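Local coordinates for uncharacterized ParM protein (Staphylococcus aureus, PDB 3JS6) that probably polymerises into actin-like filaments that segregate plasmid DNA, at residues N123-D128 against I159-M164; I116-P121 against K135-S140; M164-D169 against I295-G300; S279-T284 against N289-I294. One frame throughout, in Å; residues are numbered along the deposited sequence.

Interaction 1: N123-D128 against I159-M164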
loop_
_atom_site.group_PDB
_atom_site.type_symbol
_atom_site.label_atom_id
_atom_site.label_comp_id
_atom_site.label_asym_id
_atom_site.label_seq_id
_atom_site.Cartn_x
_atom_site.Cartn_y
_atom_site.Cartn_z
ATOM N N ASN A 123 8.700 9.482 7.690
ATOM C CA ASN A 123 9.467 10.720 7.717
ATOM C C ASN A 123 8.725 11.988 7.296
ATOM O O ASN A 123 9.250 13.076 7.459
ATOM C CB ASN A 123 10.757 10.568 6.889
ATOM C CG ASN A 123 10.494 10.406 5.404
ATOM O OD1 ASN A 123 11.427 10.264 4.618
ATOM N ND2 ASN A 123 9.231 10.431 5.013
ATOM N N GLU A 124 7.516 11.873 6.756
ATOM C CA GLU A 124 6.788 13.084 6.370
ATOM C C GLU A 124 5.547 13.289 7.223
ATOM O O GLU A 124 4.879 14.322 7.139
ATOM C CB GLU A 124 6.400 13.045 4.887
ATOM C CG GLU A 124 6.554 11.699 4.218
ATOM C CD GLU A 124 6.248 11.751 2.725
ATOM O OE1 GLU A 124 5.109 12.113 2.361
ATOM O OE2 GLU A 124 7.147 11.430 1.917
ATOM N N ILE A 125 5.286 12.306 8.075
ATOM C CA ILE A 125 4.121 12.271 8.954
ATOM C C ILE A 125 4.084 13.304 10.081
ATOM O O ILE A 125 4.063 12.953 11.257
ATOM C CB ILE A 125 3.967 10.842 9.557
ATOM C CG1 ILE A 125 2.596 10.681 10.205
ATOM C CG2 ILE A 125 5.068 10.579 10.572
ATOM C CD1 ILE A 125 1.463 10.739 9.222
ATOM N N GLY A 126 4.042 14.580 9.715
ATOM C CA GLY A 126 3.990 15.643 10.700
ATOM C C GLY A 126 4.456 16.939 10.073
ATOM O O GLY A 126 4.290 18.018 10.635
ATOM N N THR A 127 5.044 16.822 8.889
ATOM C CA THR A 127 5.558 17.966 8.165
ATOM C C THR A 127 4.453 18.675 7.401
ATOM O O THR A 127 3.264 18.429 7.624
ATOM C CB THR A 127 6.621 17.535 7.147
ATOM O OG1 THR A 127 5.976 16.948 6.012
ATOM C CG2 THR A 127 7.569 16.513 7.766
ATOM N N ASP A 128 4.867 19.557 6.493
ATOM C CA ASP A 128 3.944 20.313 5.660
ATOM C C ASP A 128 3.341 19.388 4.603
ATOM O O ASP A 128 2.350 19.727 3.961
ATOM C CB ASP A 128 4.676 21.465 4.971
ATOM C CG ASP A 128 5.782 20.984 4.054
ATOM O OD1 ASP A 128 6.702 20.285 4.542
ATOM O OD2 ASP A 128 5.733 21.306 2.845
ATOM N N ILE A 159 -4.740 10.127 8.940
ATOM C CA ILE A 159 -3.483 9.703 8.338
ATOM C C ILE A 159 -2.451 9.231 9.365
ATOM O O ILE A 159 -2.179 9.930 10.339
ATOM C CB ILE A 159 -2.832 10.859 7.569
ATOM C CG1 ILE A 159 -3.760 11.363 6.462
ATOM C CG2 ILE A 159 -1.504 10.400 7.020
ATOM C CD1 ILE A 159 -3.433 12.744 6.011
ATOM N N VAL A 160 -1.872 8.051 9.167
ATOM C CA VAL A 160 -0.832 7.618 10.090
ATOM C C VAL A 160 0.429 7.229 9.324
ATOM O O VAL A 160 0.451 7.283 8.089
ATOM C CB VAL A 160 -1.286 6.412 10.946
ATOM C CG1 VAL A 160 -2.489 6.815 11.790
ATOM C CG2 VAL A 160 -1.595 5.216 10.068
ATOM N N ALA A 161 1.482 6.864 10.052
ATOM C CA ALA A 161 2.725 6.406 9.408
ATOM C C ALA A 161 2.419 5.035 8.798
ATOM O O ALA A 161 1.749 4.211 9.420
ATOM C CB ALA A 161 3.847 6.289 10.445
ATOM N N GLN A 162 2.919 4.765 7.600
ATOM C CA GLN A 162 2.605 3.503 6.922
ATOM C C GLN A 162 2.796 2.205 7.692
ATOM O O GLN A 162 1.928 1.321 7.644
ATOM C CB GLN A 162 3.362 3.413 5.601
ATOM C CG GLN A 162 3.377 4.706 4.852
ATOM C CD GLN A 162 3.782 4.527 3.412
ATOM O OE1 GLN A 162 4.751 3.816 3.102
ATOM N NE2 GLN A 162 3.048 5.175 2.516
ATOM N N PRO A 163 3.937 2.054 8.394
ATOM C CA PRO A 163 4.148 0.812 9.148
ATOM C C PRO A 163 3.068 0.609 10.202
ATOM O O PRO A 163 2.843 -0.516 10.639
ATOM C CB PRO A 163 5.535 1.003 9.785
ATOM C CG PRO A 163 6.223 1.956 8.848
ATOM C CD PRO A 163 5.110 2.942 8.498
HETATM N N MSE A 164 2.411 1.695 10.617
HETATM C CA MSE A 164 1.364 1.586 11.644
HETATM C C MSE A 164 0.136 0.828 11.140
HETATM O O MSE A 164 -0.550 0.154 11.914
HETATM C CB MSE A 164 0.921 2.967 12.134
HETATM C CG MSE A 164 1.125 3.205 13.626
HETATM SE SE MSE A 164 0.513 1.777 14.833
HETATM C CE MSE A 164 1.172 2.570 16.486
#
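Ile125 packs its CD1 against the end of strand 148-161, starting at Ile159. Ile125 CD1 lies 3.7 Å from Ile159 CG2. With CG1 anti to the carbonyl carbon (chi1 -59°), Ile159 puts CG2 opposite its backbone N, toward Ile125, and the two side chains pass each other in opposite senses. Ile159 also rests on Thr118 and Met120 of the adjacent strand. At Val160 the contact moves to the backbone: Ile125 CD1 is 3.7 Å from Val160 C. The Val160 side chain points the other way, to Tyr330 and Leu333 of helix 325-342. Ile125 CG1 and CD1 both come near Ala161 N, at 4.0 Å, and Ile125 CG2 makes a looser contact with Ala161 CB at 4.5 Å. Helix 162-169 starts right after, with Met164 N bonded to Ala161 O at 2.9 Å.

Ile125 is presented by a tight turn. It is the centre of an inverse gamma turn, closed by Gly126 N to Glu124 O at 2.7 Å. Glu124 O also accepts from Thr127 N and from Thr127 OG1, the latter at 3.1 Å and tilted 17° from the carbonyl plane. Thr127 OG1 in turn caps Lys129 N at the start of helix 128-137.

No hydrogen bond crosses between the two segments. Three donors converge on Glu124 O within the loop. What the loop gives the strand is one branched alkyl group, so this is a small surface contact held by dispersion and the exclusion of water, with no directional bond to fix its angle.

Interaction 2: I116-P121 against K135-S140; sequences IATGMP and KLLNKS
Leu137, in the last turn of helix 128-137, is the one residue of its segment that meets the strand, and it touches both Ile116 and Thr118. The contact is apolar. Thr118 CG2 lies 3.6 Å from Leu137 CD1, the two side chains crossing at a slant. Ile116 reaches the base of the same leucine: Ile116 CD1 is 4.4 Å from Leu137 CB. The Ile116 side chain is extended (chi2 177°), which carries its methyl across to the helix end. Ile116 CD1 also lies 3.9 Å from Leu137 O, a plain van der Waals approach.

Hydrogen bonding runs to other partners. Thr118 splits its two branches: the methyl faces the helix, while OG1 sits anti to the backbone N (chi1 -171°) and bonds to Leu9 O of strand 4-11. Leu137 O receives a weak bond from Lys139 N at 3.0 Å, across an inverse gamma turn centred on Asn138. A second weak bond reaches it from Arg141 NH1.

The neighbours are apolar too. Leu137 touches Val96 and Ile116 touches Ile100, both on helix 90-104. Thr118 also touches Phe133, one turn back on the same helix as Leu137.

Strand 111-120 runs between strands 4-11 and 148-161, parallel to both. A helix packed by alternate strand residues onto such a central strand is the alpha/beta arrangement of the N-terminal domain of actin-like proteins.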
loop_
_atom_site.group_PDB
_atom_site.type_symbol
_atom_site.label_atom_id
_atom_site.label_comp_id
_atom_site.label_asym_id
_atom_site.label_seq_id
_atom_site.Cartn_x
_atom_site.Cartn_y
_atom_site.Cartn_z
ATOM N N ILE A 116 -11.923 8.974 5.178
ATOM C CA ILE A 116 -10.784 8.356 4.499
ATOM C C ILE A 116 -9.634 8.091 5.470
ATOM O O ILE A 116 -9.175 8.998 6.178
ATOM C CB ILE A 116 -10.249 9.269 3.354
ATOM C CG1 ILE A 116 -11.338 9.492 2.307
ATOM C CG2 ILE A 116 -8.989 8.658 2.737
ATOM C CD1 ILE A 116 -10.900 10.458 1.175
ATOM N N ALA A 117 -9.198 6.838 5.523
ATOM C CA ALA A 117 -8.077 6.434 6.356
ATOM C C ALA A 117 -6.930 6.065 5.409
ATOM O O ALA A 117 -7.100 5.252 4.516
ATOM C CB ALA A 117 -8.453 5.229 7.194
ATOM N N THR A 118 -5.771 6.683 5.592
ATOM C CA THR A 118 -4.646 6.360 4.746
ATOM C C THR A 118 -3.350 6.524 5.539
ATOM O O THR A 118 -3.372 6.800 6.746
ATOM C CB THR A 118 -4.619 7.248 3.506
ATOM O OG1 THR A 118 -3.615 6.756 2.604
ATOM C CG2 THR A 118 -4.325 8.723 3.896
ATOM N N GLY A 119 -2.231 6.335 4.860
ATOM C CA GLY A 119 -0.943 6.475 5.506
ATOM C C GLY A 119 0.059 7.197 4.617
ATOM O O GLY A 119 -0.215 7.476 3.442
HETATM N N MSE A 120 1.219 7.517 5.180
HETATM C CA MSE A 120 2.279 8.175 4.426
HETATM C C MSE A 120 3.606 7.806 5.062
HETATM O O MSE A 120 3.630 7.286 6.190
HETATM C CB MSE A 120 2.074 9.703 4.392
HETATM C CG MSE A 120 1.783 10.377 5.707
HETATM SE SE MSE A 120 1.534 12.320 5.508
HETATM C CE MSE A 120 -0.327 12.460 5.139
ATOM N N PRO A 121 4.729 8.017 4.339
ATOM C CA PRO A 121 6.058 7.686 4.877
ATOM C C PRO A 121 6.226 8.265 6.274
ATOM O O PRO A 121 5.816 9.387 6.534
ATOM C CB PRO A 121 7.008 8.327 3.869
ATOM C CG PRO A 121 6.242 8.177 2.574
ATOM C CD PRO A 121 4.842 8.590 2.983
ATOM N N LYS A 135 -5.140 17.987 2.617
ATOM C CA LYS A 135 -5.925 18.939 1.829
ATOM C C LYS A 135 -6.404 18.308 0.505
ATOM O O LYS A 135 -7.463 18.644 -0.023
ATOM C CB LYS A 135 -5.108 20.198 1.528
ATOM C CG LYS A 135 -5.331 21.326 2.511
ATOM C CD LYS A 135 -4.595 22.594 2.076
ATOM C CE LYS A 135 -4.990 22.997 0.649
ATOM N NZ LYS A 135 -4.269 24.211 0.147
ATOM N N LEU A 136 -5.616 17.397 -0.043
ATOM C CA LEU A 136 -6.031 16.745 -1.268
ATOM C C LEU A 136 -7.231 15.835 -0.949
ATOM O O LEU A 136 -8.202 15.788 -1.689
ATOM C CB LEU A 136 -4.890 15.884 -1.823
ATOM C CG LEU A 136 -3.670 16.534 -2.483
ATOM C CD1 LEU A 136 -2.615 15.453 -2.792
ATOM C CD2 LEU A 136 -4.096 17.247 -3.771
ATOM N N LEU A 137 -7.148 15.138 0.177
ATOM C CA LEU A 137 -8.166 14.172 0.593
ATOM C C LEU A 137 -9.469 14.746 1.123
ATOM O O LEU A 137 -10.563 14.295 0.766
ATOM C CB LEU A 137 -7.570 13.260 1.662
ATOM C CG LEU A 137 -6.343 12.472 1.204
ATOM C CD1 LEU A 137 -5.727 11.726 2.412
ATOM C CD2 LEU A 137 -6.748 11.498 0.094
ATOM N N ASN A 138 -9.346 15.754 1.972
ATOM C CA ASN A 138 -10.516 16.340 2.594
ATOM C C ASN A 138 -11.275 17.373 1.787
ATOM O O ASN A 138 -11.122 18.573 2.017
ATOM C CB ASN A 138 -10.137 16.944 3.937
ATOM C CG ASN A 138 -11.260 16.868 4.921
ATOM O OD1 ASN A 138 -12.422 16.968 4.540
ATOM N ND2 ASN A 138 -10.933 16.682 6.197
ATOM N N LYS A 139 -12.107 16.895 0.858
ATOM C CA LYS A 139 -12.935 17.761 0.030
ATOM C C LYS A 139 -14.007 16.967 -0.692
ATOM O O LYS A 139 -13.896 15.754 -0.860
ATOM C CB LYS A 139 -12.091 18.525 -1.001
ATOM C CG LYS A 139 -11.454 17.677 -2.075
ATOM C CD LYS A 139 -10.584 18.538 -2.986
ATOM C CE LYS A 139 -9.732 17.675 -3.913
ATOM N NZ LYS A 139 -8.827 18.497 -4.744
ATOM N N SER A 140 -15.058 17.661 -1.100
ATOM C CA SER A 140 -16.146 17.037 -1.820
ATOM C C SER A 140 -15.789 17.030 -3.281
ATOM O O SER A 140 -14.989 17.845 -3.719
ATOM C CB SER A 140 -17.444 17.839 -1.641
ATOM O OG SER A 140 -18.032 17.548 -0.388
#

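Interaction 3: M164-D169 against I295-G300; sequences MGTLLD and IVTGGG
No flat group takes part across this contact, where Thr166 and Leu167 face Ile295 and Thr297; it is made by branched side chains and one water. The flat carboxylate of Asp169 looks past it, to Arg328 and Ser325. Thr166 CG2 lies 3.6 Å from Ile295 CG2, the two side chains sliding past each other in opposite directions. The same Thr166 CG2 is 4.3 Å from Thr297 CB. Leu167 comes in obliquely: Leu167 CD2 is 3.7 Å from Ile295 CD1.

Thr166 CG2 lies opposite the backbone N (chi1 -64° to OG1), which sends the methyl to Ile295 and leaves OG1 for the water. This water bridges the hydroxyls of the two buried threonines, 2.8 Å from Thr166 OG1 and 2.7 Å from Thr297 OG1.

The axes of helix 164-169 and strand 295-297 pass 9.9 Å apart at 121°. Helix 162-169 follows the last strand of the N-terminal domain's sheet, and strand 293-297 belongs to the second sheet. This fits the interdomain hinge helix of the actin fold. The Thr297-Gly300 run after the strand resembles the family's adenosine motif.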
loop_
_atom_site.group_PDB
_atom_site.type_symbol
_atom_site.label_atom_id
_atom_site.label_comp_id
_atom_site.label_asym_id
_atom_site.label_seq_id
_atom_site.Cartn_x
_atom_site.Cartn_y
_atom_site.Cartn_z
HETATM N N MSE A 164 2.411 1.695 10.617
HETATM C CA MSE A 164 1.364 1.586 11.644
HETATM C C MSE A 164 0.136 0.828 11.140
HETATM O O MSE A 164 -0.550 0.154 11.914
HETATM C CB MSE A 164 0.921 2.967 12.134
HETATM C CG MSE A 164 1.125 3.205 13.626
HETATM SE SE MSE A 164 0.513 1.777 14.833
HETATM C CE MSE A 164 1.172 2.570 16.486
ATOM N N GLY A 165 -0.154 0.955 9.849
ATOM C CA GLY A 165 -1.296 0.259 9.299
ATOM C C GLY A 165 -1.071 -1.228 9.447
ATOM O O GLY A 165 -1.962 -1.977 9.825
ATOM N N THR A 166 0.148 -1.647 9.148
ATOM C CA THR A 166 0.536 -3.043 9.245
ATOM C C THR A 166 0.428 -3.531 10.692
ATOM O O THR A 166 -0.167 -4.559 10.955
ATOM C CB THR A 166 1.975 -3.215 8.702
ATOM O OG1 THR A 166 1.982 -2.882 7.305
ATOM C CG2 THR A 166 2.461 -4.645 8.866
ATOM N N LEU A 167 1.011 -2.795 11.633
ATOM C CA LEU A 167 0.918 -3.189 13.041
ATOM C C LEU A 167 -0.542 -3.335 13.505
ATOM O O LEU A 167 -0.894 -4.277 14.227
ATOM C CB LEU A 167 1.631 -2.154 13.917
ATOM C CG LEU A 167 3.142 -2.322 13.954
ATOM C CD1 LEU A 167 3.794 -1.144 14.649
ATOM C CD2 LEU A 167 3.475 -3.611 14.659
ATOM N N LEU A 168 -1.375 -2.381 13.100
ATOM C CA LEU A 168 -2.788 -2.357 13.470
ATOM C C LEU A 168 -3.603 -3.508 12.880
ATOM O O LEU A 168 -4.602 -3.936 13.468
ATOM C CB LEU A 168 -3.404 -1.020 13.057
ATOM C CG LEU A 168 -2.898 0.180 13.869
ATOM C CD1 LEU A 168 -3.526 1.472 13.294
ATOM C CD2 LEU A 168 -3.250 0.012 15.342
ATOM N N ASP A 169 -3.186 -3.991 11.713
ATOM C CA ASP A 169 -3.848 -5.113 11.052
ATOM C C ASP A 169 -3.777 -6.293 12.020
ATOM O O ASP A 169 -4.746 -7.021 12.188
ATOM C CB ASP A 169 -3.086 -5.438 9.740
ATOM C CG ASP A 169 -3.602 -6.692 9.000
ATOM O OD1 ASP A 169 -4.828 -6.961 8.957
ATOM O OD2 ASP A 169 -2.752 -7.401 8.405
ATOM N N ILE A 295 6.663 -8.426 12.577
ATOM C CA ILE A 295 5.688 -8.699 11.536
ATOM C C ILE A 295 6.477 -8.667 10.235
ATOM O O ILE A 295 7.204 -7.700 9.953
ATOM C CB ILE A 295 4.580 -7.603 11.528
ATOM C CG1 ILE A 295 3.655 -7.767 12.743
ATOM C CG2 ILE A 295 3.710 -7.731 10.320
ATOM C CD1 ILE A 295 4.116 -7.146 13.980
ATOM N N VAL A 296 6.359 -9.736 9.459
ATOM C CA VAL A 296 7.082 -9.848 8.195
ATOM C C VAL A 296 6.096 -9.465 7.132
ATOM O O VAL A 296 5.065 -10.111 6.999
ATOM C CB VAL A 296 7.546 -11.294 7.985
ATOM C CG1 VAL A 296 8.396 -11.412 6.728
ATOM C CG2 VAL A 296 8.316 -11.742 9.224
ATOM N N THR A 297 6.398 -8.415 6.373
ATOM C CA THR A 297 5.471 -7.951 5.339
ATOM C C THR A 297 6.220 -7.608 4.030
ATOM O O THR A 297 7.425 -7.837 3.923
ATOM C CB THR A 297 4.672 -6.724 5.878
ATOM O OG1 THR A 297 3.559 -6.459 5.031
ATOM C CG2 THR A 297 5.558 -5.482 5.966
ATOM N N GLY A 298 5.511 -7.086 3.036
ATOM C CA GLY A 298 6.166 -6.755 1.773
ATOM C C GLY A 298 6.061 -7.880 0.758
ATOM O O GLY A 298 5.732 -9.012 1.109
ATOM N N GLY A 299 6.341 -7.572 -0.508
ATOM C CA GLY A 299 6.260 -8.588 -1.545
ATOM C C GLY A 299 7.148 -9.785 -1.261
ATOM O O GLY A 299 6.890 -10.900 -1.724
ATOM N N GLY A 300 8.201 -9.568 -0.493
ATOM C CA GLY A 300 9.095 -10.664 -0.184
ATOM C C GLY A 300 8.709 -11.504 1.021
ATOM O O GLY A 300 9.319 -12.540 1.266
HETATM O O HOH W 1 2.643 -3.883 4.824
#

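Interaction 4: S279-T284 against N289-I294; sequences SNFEIT and NSIDRI
In the C-terminal half of the actin-like fold, helix 263-284 packs on the beta strand that follows it, Phe281 against Ile291 and Ile294. The two isoleucines lie where the chain turns back and enters strand 293-297. That strand runs parallel to strand 185-191, whose Ser187 also touches Phe281 and whose Leu189 touches Ile294.

The two isoleucines meet the ring differently. Ile291 comes to its edge, near the ring plane. Ile291 CD1 is 3.6 Å from Phe281 CE2 and 3.7 Å from Phe281 CD2. Ile294 approaches from the opposite direction to the phenylalanine. Ile294 CD1 lies 3.8 Å from Phe281 CE2 and 3.9 Å from Phe281 CZ. It makes an off-centre CH-pi contact, 4.2 Å from the centroid of the Phe281 ring and 29° off the ring normal. Both terminal methyls thus touch CE2, one at the edge and one obliquely. The Phe281 chi1 of -124° is close to eclipsed, so the ring is turned to meet both isoleucines at some torsional cost. All three residues are buried, and no hydrogen bond joins the segments.

The polar side chains beside Ile291 and Ile294 have partners of their own. Ser290 OG bonds to Asn287 O in the turn, and Asp292 OD2 takes Lys185 N. Arg293 makes a salt bridge through NH1 to Glu317 of strand 316-317. Its chain curls back on itself, so that Arg293 NE donates to Asp292 O at 3.1 Å with a bent N-H...O angle of 138°.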
loop_
_atom_site.group_PDB
_atom_site.type_symbol
_atom_site.label_atom_id
_atom_site.label_comp_id
_atom_site.label_asym_id
_atom_site.label_seq_id
_atom_site.Cartn_x
_atom_site.Cartn_y
_atom_site.Cartn_z
ATOM N N SER A 279 21.329 -10.117 11.760
ATOM C CA SER A 279 22.535 -9.585 12.386
ATOM C C SER A 279 22.318 -8.092 12.638
ATOM O O SER A 279 22.659 -7.575 13.696
ATOM C CB SER A 279 23.758 -9.780 11.487
ATOM O OG SER A 279 24.016 -11.158 11.296
ATOM N N ASN A 280 21.745 -7.396 11.663
ATOM C CA ASN A 280 21.500 -5.964 11.846
ATOM C C ASN A 280 20.512 -5.722 12.977
ATOM O O ASN A 280 20.648 -4.768 13.747
ATOM C CB ASN A 280 20.992 -5.338 10.551
ATOM C CG ASN A 280 22.083 -5.219 9.513
ATOM O OD1 ASN A 280 23.256 -5.389 9.822
ATOM N ND2 ASN A 280 21.710 -4.908 8.292
ATOM N N PHE A 281 19.534 -6.612 13.083
ATOM C CA PHE A 281 18.526 -6.525 14.125
ATOM C C PHE A 281 19.197 -6.575 15.486
ATOM O O PHE A 281 18.949 -5.746 16.363
ATOM C CB PHE A 281 17.573 -7.708 14.019
ATOM C CG PHE A 281 16.148 -7.315 13.885
ATOM C CD1 PHE A 281 15.581 -7.136 12.632
ATOM C CD2 PHE A 281 15.377 -7.076 15.017
ATOM C CE1 PHE A 281 14.250 -6.719 12.513
ATOM C CE2 PHE A 281 14.061 -6.664 14.910
ATOM C CZ PHE A 281 13.494 -6.482 13.661
ATOM N N GLU A 282 20.060 -7.561 15.667
ATOM C CA GLU A 282 20.722 -7.690 16.945
ATOM C C GLU A 282 21.601 -6.491 17.273
ATOM O O GLU A 282 21.732 -6.126 18.432
ATOM C CB GLU A 282 21.536 -8.980 16.986
ATOM C CG GLU A 282 21.758 -9.482 18.396
ATOM C CD GLU A 282 21.910 -10.983 18.451
ATOM O OE1 GLU A 282 22.917 -11.492 17.913
ATOM O OE2 GLU A 282 21.012 -11.648 19.026
ATOM N N ILE A 283 22.197 -5.878 16.254
ATOM C CA ILE A 283 23.069 -4.722 16.460
ATOM C C ILE A 283 22.269 -3.492 16.851
ATOM O O ILE A 283 22.586 -2.822 17.832
ATOM C CB ILE A 283 23.862 -4.360 15.170
ATOM C CG1 ILE A 283 24.889 -5.450 14.857
ATOM C CG2 ILE A 283 24.578 -3.020 15.345
ATOM C CD1 ILE A 283 25.535 -5.283 13.522
ATOM N N THR A 284 21.233 -3.206 16.064
ATOM C CA THR A 284 20.400 -2.029 16.255
ATOM C C THR A 284 19.200 -2.126 17.198
ATOM O O THR A 284 19.019 -1.252 18.042
ATOM C CB THR A 284 19.878 -1.534 14.895
ATOM O OG1 THR A 284 20.988 -1.323 14.014
ATOM C CG2 THR A 284 19.111 -0.222 15.051
ATOM N N ASN A 289 15.114 -11.337 22.103
ATOM C CA ASN A 289 14.188 -11.803 23.123
ATOM C C ASN A 289 13.435 -10.650 23.778
ATOM O O ASN A 289 12.436 -10.861 24.464
ATOM C CB ASN A 289 14.937 -12.627 24.168
ATOM C CG ASN A 289 15.339 -13.992 23.641
ATOM O OD1 ASN A 289 14.489 -14.776 23.217
ATOM N ND2 ASN A 289 16.636 -14.283 23.659
ATOM N N SER A 290 13.916 -9.432 23.557
ATOM C CA SER A 290 13.269 -8.247 24.096
ATOM C C SER A 290 12.171 -7.807 23.116
ATOM O O SER A 290 11.398 -6.896 23.385
ATOM C CB SER A 290 14.287 -7.116 24.261
ATOM O OG SER A 290 14.813 -6.705 23.008
ATOM N N ILE A 291 12.109 -8.461 21.967
ATOM C CA ILE A 291 11.110 -8.110 20.971
ATOM C C ILE A 291 9.879 -9.004 21.116
ATOM O O ILE A 291 9.995 -10.220 21.182
ATOM C CB ILE A 291 11.719 -8.229 19.577
ATOM C CG1 ILE A 291 12.964 -7.334 19.513
ATOM C CG2 ILE A 291 10.714 -7.787 18.516
ATOM C CD1 ILE A 291 13.890 -7.622 18.326
ATOM N N ASP A 292 8.696 -8.402 21.181
ATOM C CA ASP A 292 7.470 -9.187 21.336
ATOM C C ASP A 292 6.990 -9.813 20.038
ATOM O O ASP A 292 6.382 -10.876 20.049
ATOM C CB ASP A 292 6.371 -8.321 21.945
ATOM C CG ASP A 292 6.778 -7.753 23.290
ATOM O OD1 ASP A 292 7.325 -8.529 24.101
ATOM O OD2 ASP A 292 6.559 -6.544 23.540
ATOM N N ARG A 293 7.251 -9.151 18.918
ATOM C CA ARG A 293 6.838 -9.693 17.620
ATOM C C ARG A 293 7.505 -8.912 16.498
ATOM O O ARG A 293 7.786 -7.723 16.619
ATOM C CB ARG A 293 5.311 -9.580 17.447
ATOM C CG ARG A 293 4.644 -10.610 16.506
ATOM C CD ARG A 293 4.639 -12.028 17.137
ATOM N NE ARG A 293 4.024 -12.038 18.470
ATOM C CZ ARG A 293 2.711 -12.022 18.707
ATOM N NH1 ARG A 293 1.841 -12.011 17.703
ATOM N NH2 ARG A 293 2.264 -11.977 19.956
ATOM N N ILE A 294 7.767 -9.598 15.409
ATOM C CA ILE A 294 8.326 -8.979 14.232
ATOM C C ILE A 294 7.341 -9.399 13.165
ATOM O O ILE A 294 7.167 -10.601 12.896
ATOM C CB ILE A 294 9.732 -9.543 13.901
ATOM C CG1 ILE A 294 10.733 -9.137 14.990
ATOM C CG2 ILE A 294 10.153 -9.063 12.546
ATOM C CD1 ILE A 294 12.084 -9.876 14.899
#

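Interactions 2, 3 and 4 are buried, while interaction 1 lies at the surface. Interactions 1 and 2 share the first sheet. Strands 111-120 and 148-161 are neighbours there, and Met120, in the strand segment of interaction 2, packs on Ile125 and Ile159. The segments of interactions 1 and 3 overlap at Met164, which takes no part in either contact; interaction 3 joins helix 162-169 to the second sheet. Interaction 4 uses the other end of strand 293-297. The centres of interactions 3 and 4 are about 16 Å apart. Interactions 1, 2 and 3 are aliphatic, 3 adding a water bridge between threonines, and 4 uses an aromatic ring.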